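Local coordinates for NADB-Rossmann Superfamily protein (Streptococcus agalactiae, PDB 3LEC), which binds zinc and probably methylates N1 of adenine 22 in tRNA, on a Rossmann-like fold, at residues K14-V19 against I37-M42; N80-F85 against D92-C97; D106-D111 against L121-N126; D131-L136 against P177-N182; T199-S204 against A214-K219. All coordinates share one frame; numbering follows the deposited sequence. Where two conformers were deposited one is given.

Contact 1. Residues K14-V19 against I37-M42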
# COMPACT_ATOMS: atom_id res chain seq x y z
N LYS A 14 8.26 5.85 4.86
CA LYS A 14 7.17 6.70 4.40
C LYS A 14 5.77 6.12 4.73
O LYS A 14 4.84 6.86 4.96
CB LYS A 14 7.39 7.11 2.95
CG LYS A 14 8.56 8.10 2.88
CD LYS A 14 9.02 8.44 1.48
CE LYS A 14 10.35 9.23 1.54
NZ LYS A 14 10.13 10.63 1.98
N VAL A 15 5.66 4.79 4.80
CA VAL A 15 4.47 4.17 5.37
C VAL A 15 4.37 4.47 6.89
O VAL A 15 3.33 4.90 7.36
CB VAL A 15 4.44 2.64 5.13
CG1 VAL A 15 3.28 1.99 5.86
CG2 VAL A 15 4.32 2.35 3.65
N ALA A 16 5.44 4.22 7.64
CA ALA A 16 5.46 4.50 9.10
C ALA A 16 5.05 5.94 9.43
O ALA A 16 4.36 6.15 10.43
CB ALA A 16 6.83 4.21 9.70
N ASN A 17 5.46 6.89 8.59
CA ASN A 17 5.18 8.32 8.84
C ASN A 17 3.68 8.62 8.88
O ASN A 17 3.29 9.63 9.45
CB ASN A 17 5.83 9.25 7.80
CG ASN A 17 7.35 9.18 7.79
OD1 ASN A 17 7.99 9.49 6.78
ND2 ASN A 17 7.94 8.77 8.89
N TYR A 18 2.88 7.77 8.24
CA TYR A 18 1.42 7.93 8.17
C TYR A 18 0.63 7.13 9.21
O TYR A 18 -0.59 7.26 9.28
CB TYR A 18 0.89 7.59 6.79
CG TYR A 18 1.19 8.59 5.71
CD1 TYR A 18 0.62 9.86 5.72
CD2 TYR A 18 2.02 8.24 4.66
CE1 TYR A 18 0.89 10.78 4.69
CE2 TYR A 18 2.29 9.15 3.63
CZ TYR A 18 1.73 10.40 3.66
OH TYR A 18 2.01 11.27 2.62
N VAL A 19 1.31 6.33 10.03
CA VAL A 19 0.63 5.56 11.07
C VAL A 19 0.41 6.51 12.23
O VAL A 19 1.36 7.16 12.68
CB VAL A 19 1.48 4.34 11.52
CG1 VAL A 19 0.73 3.52 12.59
CG2 VAL A 19 1.80 3.47 10.32
N ILE A 37 8.36 -3.35 14.42
CA ILE A 37 9.48 -3.15 15.37
C ILE A 37 9.88 -1.67 15.46
O ILE A 37 10.11 -1.16 16.54
CB ILE A 37 10.72 -4.05 15.03
CG1 ILE A 37 10.40 -5.52 15.35
CG2 ILE A 37 11.98 -3.61 15.81
CD1 ILE A 37 11.26 -6.51 14.60
N PHE A 38 9.96 -1.01 14.32
CA PHE A 38 10.30 0.40 14.32
C PHE A 38 9.30 1.18 15.18
O PHE A 38 9.70 1.94 16.07
CB PHE A 38 10.28 0.99 12.91
CG PHE A 38 10.51 2.48 12.91
CD1 PHE A 38 11.75 3.00 13.28
CD2 PHE A 38 9.45 3.35 12.65
CE1 PHE A 38 11.96 4.38 13.35
CE2 PHE A 38 9.65 4.75 12.69
CZ PHE A 38 10.89 5.27 13.04
N LEU A 39 8.02 0.93 14.93
CA LEU A 39 6.96 1.73 15.54
C LEU A 39 6.90 1.48 17.03
O LEU A 39 6.67 2.42 17.80
CB LEU A 39 5.62 1.43 14.88
CG LEU A 39 5.52 1.94 13.44
CD1 LEU A 39 4.19 1.53 12.85
CD2 LEU A 39 5.74 3.49 13.40
N LEU A 40 7.08 0.21 17.43
CA LEU A 40 7.06 -0.15 18.85
C LEU A 40 8.32 0.25 19.61
O LEU A 40 8.24 0.68 20.77
CB LEU A 40 6.77 -1.65 19.05
CG LEU A 40 5.28 -2.00 19.25
CD1 LEU A 40 4.69 -1.27 20.48
CD2 LEU A 40 4.42 -1.71 18.00
N GLN A 41 9.49 0.12 18.98
CA GLN A 41 10.73 0.49 19.67
C GLN A 41 10.77 2.00 19.93
O GLN A 41 11.38 2.44 20.90
CB GLN A 41 11.97 0.02 18.91
CG GLN A 41 12.41 0.95 17.79
CD GLN A 41 13.43 0.31 16.82
OE1 GLN A 41 13.81 0.92 15.83
NE2 GLN A 41 13.87 -0.90 17.12
N MSE A 42 10.10 2.79 19.09
CA MSE A 42 10.13 4.26 19.25
C MSE A 42 8.98 4.73 20.14
O MSE A 42 8.86 5.93 20.40
CB MSE A 42 10.05 4.98 17.90
CG MSE A 42 11.10 4.56 16.87
SE MSE A 42 12.89 5.11 17.37
CE MSE A 42 12.77 6.98 16.72
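A16, near the C-terminal end of helix 10-16, turns its methyl toward helix 34-41 and meets two consecutive residues there. Its CB lies 3.9 Å from CD2 of L39 and 4.0 Å from CD2 of F38, and it comes to the F38 ring obliquely. Within its own segment F38 has CG of M42, a selenomethionine, 3.6 Å above the plane of its ring, near the ring margin. F38 has CG anti to its backbone N (chi1 174°), which carries the ring out toward A16. Beyond A16 the chain makes a type I turn, held by the bond from V19 N to A16 O (3.1 Å). The turn brings V19 back to the same leucine. Both V19 methyls straddle one methyl of L39: CG1 and CG2 of V19 are each 4.0 Å from CD1 of L39. L39 therefore divides its isopropyl fork, CD2 going to A16 and CD1 to V19. V19 and L39 also rest on C45 at the start of strand 45-52. Everything that meets between the two segments is hydrocarbon, mostly buried, so the N-terminal helix is joined to the first helix after strand 23-28 by shape and the exclusion of water, without directional polar bonds.

Contact 2. Residues N80-F85 against D92-C97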
# COMPACT_ATOMS: atom_id res chain seq x y z
N ASN A 80 -4.37 -16.34 7.49
CA ASN A 80 -4.73 -15.85 6.16
C ASN A 80 -5.27 -14.42 6.18
O ASN A 80 -6.35 -14.16 6.72
CB ASN A 80 -5.74 -16.79 5.50
N GLY A 81 -4.50 -13.49 5.63
CA GLY A 81 -4.88 -12.08 5.55
C GLY A 81 -5.40 -11.51 6.84
O GLY A 81 -4.75 -11.62 7.90
N LEU A 82 -6.60 -10.94 6.77
CA LEU A 82 -7.11 -10.19 7.89
C LEU A 82 -7.59 -11.07 9.05
O LEU A 82 -8.00 -10.54 10.06
CB LEU A 82 -8.19 -9.20 7.45
CG LEU A 82 -7.84 -8.24 6.30
CD1 LEU A 82 -8.80 -7.09 6.34
CD2 LEU A 82 -6.41 -7.72 6.34
N SER A 83 -7.54 -12.40 8.90
CA SER A 83 -7.82 -13.33 10.00
C SER A 83 -6.75 -13.23 11.09
O SER A 83 -6.89 -13.80 12.18
CB SER A 83 -7.87 -14.78 9.49
OG SER A 83 -9.00 -15.02 8.66
N ALA A 84 -5.66 -12.51 10.79
CA ALA A 84 -4.56 -12.33 11.74
C ALA A 84 -4.98 -11.43 12.92
O ALA A 84 -4.23 -11.25 13.85
CB ALA A 84 -3.36 -11.73 11.06
N PHE A 85 -6.17 -10.86 12.88
CA PHE A 85 -6.65 -10.12 14.07
C PHE A 85 -8.08 -10.44 14.47
O PHE A 85 -8.83 -11.05 13.70
CB PHE A 85 -6.40 -8.61 13.98
CG PHE A 85 -7.47 -7.84 13.23
CD1 PHE A 85 -8.33 -6.99 13.91
CD2 PHE A 85 -7.60 -7.96 11.86
CE1 PHE A 85 -9.31 -6.27 13.22
CE2 PHE A 85 -8.56 -7.26 11.16
CZ PHE A 85 -9.44 -6.41 11.85
N ASP A 92 -6.93 -0.48 15.23
CA ASP A 92 -7.51 0.69 14.60
C ASP A 92 -6.80 1.01 13.29
O ASP A 92 -7.30 1.84 12.52
CB ASP A 92 -7.46 1.89 15.55
CG ASP A 92 -6.07 2.13 16.14
OD1 ASP A 92 -5.94 2.02 17.37
OD2 ASP A 92 -5.12 2.42 15.39
N THR A 93 -5.66 0.38 13.03
CA THR A 93 -4.89 0.65 11.81
C THR A 93 -4.35 -0.63 11.15
O THR A 93 -3.83 -1.50 11.84
CB THR A 93 -3.68 1.57 12.07
OG1 THR A 93 -4.08 2.74 12.80
CG2 THR A 93 -3.01 2.00 10.78
N ILE A 94 -4.43 -0.69 9.83
CA ILE A 94 -3.93 -1.83 9.05
C ILE A 94 -2.96 -1.30 7.99
O ILE A 94 -3.25 -0.31 7.31
CB ILE A 94 -5.08 -2.62 8.42
CG1 ILE A 94 -5.96 -3.25 9.52
CG2 ILE A 94 -4.56 -3.72 7.45
CD1 ILE A 94 -7.19 -4.02 8.97
N THR A 95 -1.80 -1.93 7.89
CA THR A 95 -0.87 -1.64 6.79
C THR A 95 -0.76 -2.89 5.90
O THR A 95 -0.72 -4.02 6.39
CB THR A 95 0.52 -1.21 7.30
OG1 THR A 95 1.00 -2.14 8.27
CG2 THR A 95 0.48 0.20 7.94
N ILE A 96 -0.74 -2.68 4.59
CA ILE A 96 -0.46 -3.78 3.64
C ILE A 96 0.50 -3.25 2.60
O ILE A 96 0.14 -2.32 1.87
CB ILE A 96 -1.73 -4.34 2.95
CG1 ILE A 96 -2.87 -4.60 3.96
CG2 ILE A 96 -1.38 -5.62 2.17
CD1 ILE A 96 -4.22 -4.90 3.31
N CYS A 97 1.71 -3.81 2.54
CA CYS A 97 2.76 -3.26 1.65
C CYS A 97 3.37 -4.35 0.81
O CYS A 97 3.24 -5.53 1.14
CB CYS A 97 3.88 -2.59 2.46
SG CYS A 97 3.33 -1.51 3.79
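Strand 93-99, a central parallel strand of the Rossmann-like sheet, is covered on one side by L82 and F85 from the connection that leads into it from strand 74-78, and I94 is the strand residue they meet. One methyl does the work: CD1 of I94 lies 4.1 Å from CE2 of F85 and 4.4 Å from CD1 of L82. The isoleucine is extended from CB to CD1 (chi2 177°), which carries this methyl away from the strand and up to the two covering residues. F85 arrives at about a right angle to the I94 chain, and CD1 of I94 touches its ring obliquely. L82 opens a 3-10 turn at 82-84 and F85 follows directly after it; in this turn S83 N bonds N80 O at 3.0 Å and A84 N bonds G81 O at 3.2 Å. On the strand, T93 OG1 donates to the anti lone pair of D92 OD2 at 2.8 Å, while D92 OD1 receives R24 N. K114 fixes F85 from outside, making a cation-pi contact with its ring and a hydrogen bond to its carbonyl O. L82 continues onto V28 of strand 23-28 and I107 of helix 101-110, and F85 onto L26, so L82 bridges strand 23-28 and helix 101-110, while F85 rests on the sheet.

Contact 3. Residues D106-D111 against L121-N126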
# COMPACT_ATOMS: atom_id res chain seq x y z
N ASP A 106 -7.99 -7.63 -3.20
CA ASP A 106 -8.54 -8.96 -2.92
C ASP A 106 -8.50 -9.37 -1.47
O ASP A 106 -9.45 -9.99 -0.98
CB ASP A 106 -7.84 -10.04 -3.75
CG ASP A 106 -8.32 -10.06 -5.18
OD1 ASP A 106 -9.30 -9.35 -5.52
OD2 ASP A 106 -7.71 -10.81 -5.98
N ILE A 107 -7.39 -9.09 -0.79
CA ILE A 107 -7.24 -9.39 0.63
C ILE A 107 -8.26 -8.56 1.42
O ILE A 107 -8.92 -9.05 2.33
CB ILE A 107 -5.80 -9.10 1.11
CG1 ILE A 107 -4.81 -10.06 0.45
CG2 ILE A 107 -5.68 -9.10 2.65
CD1 ILE A 107 -3.35 -9.66 0.63
N LEU A 108 -8.41 -7.30 1.02
CA LEU A 108 -9.39 -6.41 1.66
C LEU A 108 -10.83 -6.88 1.42
O LEU A 108 -11.65 -6.90 2.34
CB LEU A 108 -9.21 -4.98 1.17
CG LEU A 108 -7.96 -4.27 1.68
CD1 LEU A 108 -7.81 -2.92 0.98
CD2 LEU A 108 -7.96 -4.14 3.21
N ASN A 109 -11.13 -7.24 0.17
CA ASN A 109 -12.48 -7.68 -0.22
C ASN A 109 -12.89 -8.98 0.49
O ASN A 109 -13.99 -9.06 1.02
CB ASN A 109 -12.62 -7.82 -1.73
CG ASN A 109 -14.08 -7.83 -2.20
OD1 ASN A 109 -14.75 -6.80 -2.21
ND2 ASN A 109 -14.56 -8.99 -2.61
N ASN A 110 -11.99 -9.95 0.52
CA ASN A 110 -12.22 -11.24 1.19
C ASN A 110 -12.61 -11.12 2.66
O ASN A 110 -13.34 -11.98 3.19
CB ASN A 110 -11.00 -12.15 1.05
CG ASN A 110 -11.34 -13.60 1.34
OD1 ASN A 110 -12.41 -14.08 0.95
ND2 ASN A 110 -10.46 -14.30 2.05
N ASP A 111 -12.14 -10.06 3.30
CA ASP A 111 -12.42 -9.84 4.72
C ASP A 111 -12.97 -8.46 5.00
O ASP A 111 -12.72 -7.87 6.06
CB ASP A 111 -11.16 -10.11 5.55
CG ASP A 111 -10.94 -11.59 5.80
OD1 ASP A 111 -11.86 -12.25 6.32
OD2 ASP A 111 -9.85 -12.09 5.47
N LEU A 121 -6.12 2.89 7.04
CA LEU A 121 -5.29 1.93 6.33
C LEU A 121 -4.18 2.68 5.62
O LEU A 121 -4.42 3.75 5.08
CB LEU A 121 -6.07 1.10 5.31
CG LEU A 121 -7.24 0.24 5.83
CD1 LEU A 121 -8.52 1.07 5.87
CD2 LEU A 121 -7.41 -0.97 4.96
N VAL A 122 -2.97 2.13 5.67
CA VAL A 122 -1.86 2.63 4.87
C VAL A 122 -1.46 1.49 3.94
O VAL A 122 -1.12 0.40 4.40
CB VAL A 122 -0.69 3.10 5.75
CG1 VAL A 122 0.33 3.91 4.93
CG2 VAL A 122 -1.24 3.98 6.90
N LEU A 123 -1.54 1.73 2.64
CA LEU A 123 -1.44 0.69 1.63
C LEU A 123 -0.35 1.09 0.65
O LEU A 123 -0.31 2.23 0.17
CB LEU A 123 -2.79 0.52 0.91
CG LEU A 123 -4.02 0.31 1.79
CD1 LEU A 123 -5.32 0.37 0.97
CD2 LEU A 123 -3.90 -0.99 2.59
N GLN A 124 0.58 0.18 0.44
CA GLN A 124 1.68 0.43 -0.49
C GLN A 124 1.62 -0.65 -1.57
O GLN A 124 2.20 -1.73 -1.43
CB GLN A 124 3.02 0.50 0.26
CG GLN A 124 4.26 0.87 -0.58
CD GLN A 124 4.86 -0.33 -1.31
OE1 GLN A 124 5.36 -1.27 -0.67
NE2 GLN A 124 4.80 -0.32 -2.64
N PRO A 125 0.86 -0.38 -2.65
CA PRO A 125 0.82 -1.31 -3.77
C PRO A 125 2.08 -1.20 -4.62
O PRO A 125 2.63 -0.09 -4.78
CB PRO A 125 -0.40 -0.84 -4.58
CG PRO A 125 -0.52 0.65 -4.24
CD PRO A 125 0.06 0.83 -2.87
N ASN A 126 2.53 -2.32 -5.18
CA ASN A 126 3.69 -2.29 -6.08
C ASN A 126 3.33 -1.94 -7.52
O ASN A 126 4.22 -1.57 -8.30
CB ASN A 126 4.43 -3.62 -6.07
CG ASN A 126 5.22 -3.84 -4.81
OD1 ASN A 126 5.56 -2.88 -4.08
ND2 ASN A 126 5.54 -5.09 -4.53
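L108 meets L121 and L123 with branched aliphatic ends alone, and the flat groups stand apart from this meeting. At the far end of strand 120-125 the Q124 amide has N126 OD1 almost in its own plane (9° out of it): NE2 of Q124 donates to OD1 of N126 at 3.0 Å, nearly straight at 167°, although the donor is tilted 22° from the carbonyl plane of N126. The Q124 OE1 end is held by R11 NH1 and G98 N. In the contact proper, L108 points from helix 101-110 to the sheet and splits its fork between two strand residues whose side chains leave the same face. CD2 of L108 meets CD2 of L121 at 3.7 Å, and CD1 of L108 meets CD1 of L123 at 4.1 Å, both tip to tip. I96 of the adjacent strand and L115 of the following loop also touch L108. The helix is the crossover of the right-handed beta-alpha-beta unit formed with strands 93-99 and 120-125. L121 lies about 11 Å, side chain to side chain, from the zinc ligand D140. Buried methyls alone join helix to strand here, while hydrogen bonds of the Q124 amide hold the far end of the strand.

Contact 4. Residues D131-L136 against P177-N182; sequences DLRKWL and PFLLSN
R133 of helix 129-138 lays its long side chain against two residues of helix 177-182, meeting carbons of both with its CD, NE and NH2. CD of P177 is 4.1 Å from CD of R133 and equally 4.1 Å from NE of R133, the two side chains crossing at a slant. Farther out, CD1 of L179 comes to 3.8 Å from NH2 of R133, at about a right angle to the arginine chain. Both carbons approach the guanidinium obliquely. The arginine gets there by leaving its helix with CG anti to the carbonyl carbon (chi1 -70°) and running extended from CG to NE; only at the last torsion does the guanidinium turn (chi4 87°). In the next shell, all three of its nitrogens are engaged: NE in a salt bridge to E146 OE2, NH2 in a salt bridge to E157 OE1, and NH1 in a hydrogen bond to L173 O. A buried cation is thus matched by two carboxylates from strands 141-150 and 155-163. E146 is shared, because its OE1 takes the backbone N of both F178 and L179 in the first turn of helix 177-182. The arginine and that helix start would both be expected to stabilise its negative charge. I143 and L159 of the same two strands also touch the R133 side chain. Farther out, the two strands belong to a sheet of order 3-2-1-4-5-7-6 with strand 155-163 antiparallel between 120-125 and 141-150, the topology characteristic of class I, Rossmann-like methyltransferases.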
# COMPACT_ATOMS: atom_id res chain seq x y z
N ASP A 131 -6.46 -0.33 -9.93
CA ASP A 131 -7.39 -1.37 -9.49
C ASP A 131 -7.70 -1.29 -7.99
O ASP A 131 -8.81 -1.56 -7.56
CB ASP A 131 -6.84 -2.75 -9.84
CG ASP A 131 -6.88 -3.04 -11.33
OD1 ASP A 131 -7.73 -2.45 -12.04
OD2 ASP A 131 -6.08 -3.88 -11.79
N LEU A 132 -6.69 -0.93 -7.21
CA LEU A 132 -6.88 -0.75 -5.77
C LEU A 132 -7.75 0.49 -5.52
O LEU A 132 -8.68 0.45 -4.73
CB LEU A 132 -5.54 -0.65 -5.04
CG LEU A 132 -5.55 -0.36 -3.53
CD1 LEU A 132 -6.36 -1.40 -2.75
CD2 LEU A 132 -4.14 -0.25 -2.98
N ARG A 133 -7.44 1.60 -6.19
CA ARG A 133 -8.29 2.78 -6.10
C ARG A 133 -9.76 2.47 -6.47
O ARG A 133 -10.68 2.96 -5.82
CB ARG A 133 -7.75 3.95 -6.94
CG ARG A 133 -6.47 4.54 -6.36
CD ARG A 133 -6.15 5.94 -6.92
NE ARG A 133 -4.80 6.30 -6.51
CZ ARG A 133 -3.69 5.97 -7.19
NH1 ARG A 133 -3.77 5.32 -8.35
NH2 ARG A 133 -2.51 6.30 -6.71
N LYS A 134 -9.96 1.64 -7.49
CA LYS A 134 -11.33 1.32 -7.93
C LYS A 134 -12.08 0.57 -6.85
O LYS A 134 -13.26 0.83 -6.61
CB LYS A 134 -11.34 0.48 -9.20
CG LYS A 134 -11.00 1.22 -10.47
CD LYS A 134 -10.83 0.22 -11.62
CE LYS A 134 -10.75 0.92 -12.97
NZ LYS A 134 -10.79 -0.07 -14.09
N TRP A 135 -11.38 -0.33 -6.18
CA TRP A 135 -11.97 -1.12 -5.12
C TRP A 135 -12.29 -0.23 -3.93
O TRP A 135 -13.36 -0.36 -3.35
CB TRP A 135 -11.08 -2.27 -4.70
CG TRP A 135 -11.78 -3.12 -3.66
CD1 TRP A 135 -12.53 -4.23 -3.89
CD2 TRP A 135 -11.81 -2.89 -2.24
NE1 TRP A 135 -13.03 -4.71 -2.70
CE2 TRP A 135 -12.59 -3.91 -1.67
CE3 TRP A 135 -11.22 -1.94 -1.39
CZ2 TRP A 135 -12.82 -4.01 -0.28
CZ3 TRP A 135 -11.47 -2.02 -0.01
CH2 TRP A 135 -12.27 -3.06 0.53
N LEU A 136 -11.37 0.67 -3.57
CA LEU A 136 -11.59 1.58 -2.46
C LEU A 136 -12.83 2.44 -2.71
O LEU A 136 -13.72 2.56 -1.84
CB LEU A 136 -10.35 2.42 -2.21
CG LEU A 136 -9.14 1.65 -1.67
CD1 LEU A 136 -7.85 2.48 -1.87
CD2 LEU A 136 -9.36 1.30 -0.19
N PRO A 177 -5.71 11.04 -6.83
CA PRO A 177 -6.26 12.37 -6.62
C PRO A 177 -5.22 13.31 -5.99
O PRO A 177 -5.10 14.46 -6.41
CB PRO A 177 -7.45 12.11 -5.68
CG PRO A 177 -7.10 10.75 -5.00
CD PRO A 177 -6.46 9.99 -6.11
N PHE A 178 -4.47 12.81 -4.99
CA PHE A 178 -3.46 13.61 -4.30
C PHE A 178 -2.14 13.68 -5.05
O PHE A 178 -1.49 14.71 -5.02
CB PHE A 178 -3.25 13.13 -2.86
CG PHE A 178 -4.43 13.41 -1.99
CD1 PHE A 178 -4.52 14.60 -1.27
CD2 PHE A 178 -5.47 12.48 -1.89
CE1 PHE A 178 -5.62 14.87 -0.47
CE2 PHE A 178 -6.58 12.73 -1.07
CZ PHE A 178 -6.66 13.94 -0.35
N LEU A 179 -1.77 12.60 -5.74
CA LEU A 179 -0.53 12.62 -6.55
C LEU A 179 -0.67 13.59 -7.73
O LEU A 179 0.28 14.29 -8.08
CB LEU A 179 -0.19 11.23 -7.09
CG LEU A 179 0.03 10.13 -6.01
CD1 LEU A 179 0.39 8.82 -6.69
CD2 LEU A 179 1.12 10.55 -5.01
N LEU A 180 -1.86 13.64 -8.31
CA LEU A 180 -2.14 14.60 -9.40
C LEU A 180 -1.99 16.05 -8.94
O LEU A 180 -1.41 16.88 -9.63
CB LEU A 180 -3.55 14.37 -9.92
CG LEU A 180 -3.78 13.33 -10.99
CD1 LEU A 180 -5.29 13.06 -11.17
CD2 LEU A 180 -3.12 13.79 -12.32
N SER A 181 -2.52 16.32 -7.75
CA SER A 181 -2.58 17.67 -7.21
C SER A 181 -1.21 18.15 -6.73
O SER A 181 -0.83 19.31 -6.93
CB SER A 181 -3.63 17.72 -6.10
OG SER A 181 -3.67 18.99 -5.47
N ASN A 182 -0.47 17.25 -6.10
CA ASN A 182 0.87 17.58 -5.62
C ASN A 182 1.81 17.78 -6.81
O ASN A 182 2.63 18.71 -6.80
CB ASN A 182 1.39 16.51 -4.66
CG ASN A 182 2.04 17.08 -3.41
OD1 ASN A 182 3.15 16.69 -3.03
ND2 ASN A 182 1.35 18.01 -2.74

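Contact 5. Residues T199-S204 against A214-K219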
# COMPACT_ATOMS: atom_id res chain seq x y z
N THR A 199 4.95 3.91 -25.60
CA THR A 199 5.26 4.32 -26.97
C THR A 199 6.08 3.23 -27.70
O THR A 199 5.83 2.95 -28.87
CB THR A 199 5.95 5.69 -27.00
OG1 THR A 199 5.07 6.66 -26.40
CG2 THR A 199 6.25 6.10 -28.46
N PHE A 200 7.03 2.61 -27.00
CA PHE A 200 7.70 1.41 -27.52
C PHE A 200 6.67 0.28 -27.78
O PHE A 200 6.75 -0.40 -28.82
CB PHE A 200 8.75 0.88 -26.53
CG PHE A 200 10.10 1.51 -26.66
CD1 PHE A 200 10.93 1.20 -27.75
CD2 PHE A 200 10.59 2.34 -25.68
CE1 PHE A 200 12.23 1.75 -27.87
CE2 PHE A 200 11.89 2.91 -25.79
CZ PHE A 200 12.70 2.60 -26.88
N ALA A 201 5.76 0.07 -26.82
CA ALA A 201 4.72 -0.97 -26.92
C ALA A 201 3.83 -0.79 -28.16
O ALA A 201 3.54 -1.75 -28.88
CB ALA A 201 3.86 -0.97 -25.64
N LEU A 202 3.40 0.44 -28.39
CA LEU A 202 2.41 0.73 -29.43
C LEU A 202 3.06 0.57 -30.80
O LEU A 202 2.42 0.05 -31.71
CB LEU A 202 1.84 2.14 -29.26
CG LEU A 202 0.61 2.72 -30.02
CD1 LEU A 202 0.98 3.63 -31.16
CD2 LEU A 202 -0.48 1.73 -30.44
N ASN A 203 4.32 0.97 -30.91
CA ASN A 203 5.06 0.85 -32.18
C ASN A 203 5.52 -0.59 -32.43
O ASN A 203 5.98 -0.92 -33.53
CB ASN A 203 6.28 1.79 -32.22
CG ASN A 203 5.92 3.26 -31.97
OD1 ASN A 203 4.76 3.69 -32.11
ND2 ASN A 203 6.94 4.05 -31.61
N SER A 204 5.43 -1.43 -31.41
CA SER A 204 5.84 -2.82 -31.55
C SER A 204 4.69 -3.71 -32.02
O SER A 204 4.90 -4.84 -32.43
CB SER A 204 6.41 -3.34 -30.24
OG SER A 204 5.36 -3.76 -29.38
N ALA A 214 -5.74 0.27 -29.40
CA ALA A 214 -6.66 1.26 -28.81
C ALA A 214 -6.42 1.43 -27.31
O ALA A 214 -6.40 2.56 -26.80
CB ALA A 214 -8.11 0.91 -29.09
N ILE A 215 -6.23 0.30 -26.62
CA ILE A 215 -5.99 0.29 -25.17
C ILE A 215 -4.76 1.13 -24.90
O ILE A 215 -4.75 1.94 -23.98
CB ILE A 215 -5.81 -1.17 -24.61
CG1 ILE A 215 -7.13 -1.87 -24.28
CG2 ILE A 215 -5.06 -1.17 -23.29
CD1 ILE A 215 -8.33 -1.51 -25.12
N LEU A 216 -3.73 0.96 -25.73
CA LEU A 216 -2.48 1.70 -25.57
C LEU A 216 -2.67 3.17 -25.90
O LEU A 216 -2.19 4.02 -25.17
CB LEU A 216 -1.37 1.10 -26.44
CG LEU A 216 -0.92 -0.29 -26.00
CD1 LEU A 216 0.02 -0.88 -27.02
CD2 LEU A 216 -0.27 -0.25 -24.60
N GLU A 217 -3.36 3.46 -27.00
CA GLU A 217 -3.67 4.83 -27.34
C GLU A 217 -4.44 5.54 -26.22
O GLU A 217 -4.19 6.71 -25.95
CB GLU A 217 -4.48 4.88 -28.64
CG GLU A 217 -3.74 4.36 -29.85
CD GLU A 217 -2.85 5.39 -30.50
OE1 GLU A 217 -2.45 5.14 -31.66
OE2 GLU A 217 -2.56 6.44 -29.87
N ASP A 218 -5.37 4.83 -25.57
CA ASP A 218 -6.13 5.44 -24.47
C ASP A 218 -5.22 5.83 -23.31
O ASP A 218 -5.34 6.94 -22.77
CB ASP A 218 -7.30 4.56 -23.99
CG ASP A 218 -8.39 5.39 -23.30
OD1 ASP A 218 -8.61 5.22 -22.08
OD2 ASP A 218 -9.00 6.26 -23.98
N LYS A 219 -4.27 4.95 -22.97
CA LYS A 219 -3.33 5.22 -21.87
C LYS A 219 -2.39 6.38 -22.22
O LYS A 219 -2.14 7.26 -21.41
CB LYS A 219 -2.53 3.96 -21.52
CG LYS A 219 -3.41 2.78 -20.99
CD LYS A 219 -2.61 1.51 -20.71
CE LYS A 219 -3.51 0.41 -20.14
NZ LYS A 219 -2.89 -0.94 -20.31
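L216 reaches onto the backbone of A201 and L202 in an antiparallel helical hairpin, built from helices 185-204 and 210-227; here their axes approach to 9.8 Å and run 153° apart in direction. The dense part lies around the L216 methyl CD1. It sits 3.8 Å from CA of L202 and 4.1 Å from CB of A201, so the leucine end rests against main chain as well as side chain. L202 answers in the other direction: its CD2 is 4.1 Å from CB of L216, and the two leucines slide past each other. L202 has CG anti to its backbone N (chi1 -169°), a setting that carries its methyls across the gap. I220 on the second helix and L198 on the first extend the apolar seam along the pair, and R213 also packs on L202. The outer margin is looser and lies at the surface. There the E217 chain bends at chi2 (-84°), bringing the carboxylate back over L202 at about a right angle, a polar group laid on methyls without a bond to them. Within segment 199-204, S204 OG donates to A201 O at 2.8 Å. On the exposed margin, OE1 of E217 stands 3.8 Å from CD1 of L202.

How the contacts relate
The five contacts follow one another along the chain, each closing its own loop before the next opens; none nest or cross. Contact 1 closes the excursion through strand 23-28, contact 2 the connection into strand 93-99, and contact 3 the return of helix 101-110 to the sheet. Strands of contacts 2 and 3 are neighbours, with I96 O 2.9 Å from Q124 N, and V15 of contact 1 packs on both. Contact 3 passes to contact 4 where N109 OD1 lies 2.8 Å from W135 NE1. Contact 4 spans the longest loop, around the antiparallel strands 141-150 and 155-163. Contact 5 closes the C-terminal hairpin, its nearest atoms about 9 Å from contact 4.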